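Local coordinates for uncharacterized protein (Acinetobacter baumannii, PDB 5D66) that is of unknown function but folds as an ankyrin repeat domain, a scaffold that in many relatives mediates protein-protein recognition, at residues 104-109 against 116-121. Residues are numbered along the deposited sequence; the frame is centred on the assembly and turned at random.
Sequences TALIPA and ETVRTL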
loop_
_atom_site.group_PDB
_atom_site.type_symbol
_atom_site.label_atom_id
_atom_site.label_comp_id
_atom_site.label_asym_id
_atom_site.label_seq_id
_atom_site.Cartn_x
_atom_site.Cartn_y
_atom_site.Cartn_z
ATOM N N THR A 104 7.153 -1.068 1.937
ATOM C CA THR A 104 5.927 -1.742 2.229
ATOM C C THR A 104 4.729 -0.981 1.659
ATOM O O THR A 104 4.881 0.133 1.181
ATOM C CB THR A 104 5.748 -1.818 3.744
ATOM O OG1 THR A 104 5.606 -0.465 4.191
ATOM C CG2 THR A 104 6.848 -2.512 4.474
ATOM N N ALA A 105 3.540 -1.564 1.754
ATOM C CA ALA A 105 2.326 -0.856 1.336
ATOM C C ALA A 105 2.066 0.395 2.185
ATOM O O ALA A 105 1.387 1.317 1.760
ATOM C CB ALA A 105 1.121 -1.796 1.363
ATOM N N LEU A 106 2.545 0.373 3.431
ATOM C CA LEU A 106 2.327 1.475 4.341
ATOM C C LEU A 106 3.014 2.742 3.938
ATOM O O LEU A 106 2.494 3.841 4.182
ATOM C CB LEU A 106 2.757 1.064 5.757
ATOM C CG LEU A 106 2.686 2.052 6.844
ATOM C CD1 LEU A 106 1.209 2.579 7.018
ATOM C CD2 LEU A 106 3.165 1.496 8.144
ATOM N N ILE A 107 4.205 2.651 3.390
ATOM C CA ILE A 107 5.010 3.850 3.092
ATOM C C ILE A 107 4.290 4.742 2.051
ATOM O O ILE A 107 4.091 5.945 2.326
ATOM C CB ILE A 107 6.458 3.521 2.746
ATOM C CG1 ILE A 107 7.132 2.858 3.960
ATOM C CG2 ILE A 107 7.172 4.831 2.383
ATOM C CD1 ILE A 107 8.537 2.454 3.734
ATOM N N PRO A 108 3.843 4.219 0.895
ATOM C CA PRO A 108 3.106 5.088 -0.039
ATOM C C PRO A 108 1.784 5.548 0.506
ATOM O O PRO A 108 1.322 6.660 0.197
ATOM C CB PRO A 108 2.994 4.246 -1.303
ATOM C CG PRO A 108 3.130 2.825 -0.825
ATOM C CD PRO A 108 4.175 2.936 0.250
ATOM N N ALA A 109 1.103 4.749 1.334
ATOM C CA ALA A 109 -0.151 5.179 1.934
ATOM C C ALA A 109 0.101 6.417 2.794
ATOM O O ALA A 109 -0.666 7.401 2.751
ATOM C CB ALA A 109 -0.744 4.065 2.735
ATOM N N GLU A 116 -7.032 6.434 6.431
ATOM C CA GLU A 116 -7.688 5.176 6.827
ATOM C C GLU A 116 -6.882 3.975 6.330
ATOM O O GLU A 116 -6.851 2.946 6.996
ATOM C CB GLU A 116 -9.136 5.088 6.344
ATOM C CG GLU A 116 -10.025 6.138 6.962
ATOM C CD GLU A 116 -9.914 6.181 8.441
ATOM O OE1 GLU A 116 -9.953 5.132 9.102
ATOM O OE2 GLU A 116 -9.726 7.268 9.002
ATOM N N THR A 117 -6.194 4.120 5.203
ATOM C CA THR A 117 -5.313 3.053 4.706
ATOM C C THR A 117 -4.112 2.867 5.665
ATOM O O THR A 117 -3.763 1.746 6.022
ATOM C CB THR A 117 -4.845 3.353 3.320
ATOM O OG1 THR A 117 -5.966 3.439 2.430
ATOM C CG2 THR A 117 -3.921 2.295 2.789
ATOM N N VAL A 118 -3.518 3.969 6.124
ATOM C CA VAL A 118 -2.485 3.915 7.131
ATOM C C VAL A 118 -2.983 3.202 8.409
ATOM O O VAL A 118 -2.330 2.303 8.918
ATOM C CB VAL A 118 -1.920 5.326 7.430
ATOM C CG1 VAL A 118 -1.076 5.315 8.726
ATOM C CG2 VAL A 118 -1.146 5.837 6.253
ATOM N N ARG A 119 -4.146 3.629 8.875
ATOM C CA ARG A 119 -4.720 3.020 10.081
ATOM C C ARG A 119 -4.846 1.489 9.898
ATOM O O ARG A 119 -4.489 0.716 10.780
ATOM C CB ARG A 119 -6.069 3.679 10.414
ATOM C CG ARG A 119 -6.581 3.342 11.771
ATOM C CD ARG A 119 -8.046 3.826 12.004
ATOM N NE ARG A 119 -8.420 5.165 11.491
ATOM C CZ ARG A 119 -8.050 6.333 12.038
ATOM N NH1 ARG A 119 -7.400 6.378 13.182
ATOM N NH2 ARG A 119 -8.398 7.465 11.448
ATOM N N THR A 120 -5.392 1.095 8.784
ATOM C CA THR A 120 -5.638 -0.295 8.442
ATOM C C THR A 120 -4.357 -1.096 8.391
ATOM O O THR A 120 -4.297 -2.232 8.911
ATOM C CB THR A 120 -6.411 -0.365 7.135
ATOM O OG1 THR A 120 -7.727 0.248 7.303
ATOM C CG2 THR A 120 -6.629 -1.792 6.631
ATOM N N LEU A 121 -3.345 -0.573 7.728
ATOM C CA LEU A 121 -2.069 -1.253 7.604
ATOM C C LEU A 121 -1.317 -1.365 8.909
ATOM O O LEU A 121 -0.685 -2.371 9.170
ATOM C CB LEU A 121 -1.246 -0.623 6.490
ATOM C CG LEU A 121 -1.821 -0.845 5.066
ATOM C CD1 LEU A 121 -1.058 0.062 4.098
ATOM C CD2 LEU A 121 -1.712 -2.236 4.601
#
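Leu-121 and Leu-106 interlock where helix 106-111 packs against helix 115-124. The Leu-121 methyl CD1 reaches in against the backbone of Ala-105 and Leu-106, 3.6 Å from Ala-105 O and 3.7 Å from Leu-106 CA, with the methyl groups of Ala-105 and Ala-109 also beside it. Its CG stands anti to the carbonyl carbon (chi1 -68°), and the extended chi2 of 169° carries CD1 on toward the backbone of the other helix. Leu-106 answers from the opposite segment: its CB points past helix 115-124, but with CG anti to the backbone N (chi1 177°) the side chain brings CD1 over to lie 3.9 Å from Val-118 CA and near Leu-121 CB. The side chains of Leu-106 and Val-118 meet at about a right angle, CD1 against CG1.

Val-118 divides its two branches between two residues. While CG1 meets Leu-106, CG2 sits 3.7 Å from Ala-109 C. Ala-109 CB in turn touches Thr-117 CG2 at 3.6 Å, and the short side chain of Ala-109 lets the backbones approach, with its CA 5.8 Å from that of Val-118. The side-chain groups that touch are all apolar and buried, and some of these methyls also lie against backbone carbonyls. Thr-104 OG1 accepts a weak capping bond from Leu-106 N (3.3 Å) at the turn that leads into helix 106-111.

Neighbouring helices extend this core on both flanks: Tyr-73 lies against Ala-105 and Leu-121, whereas Leu-159 of helix 150-162 touches Leu-106 and Ile-155 and Leu-158 touch Val-118. Paired short antiparallel helices, with a TALI sequence close to the family's TPLH signature, are characteristic of the ankyrin-repeat fold, stacked here within the elongated solenoid.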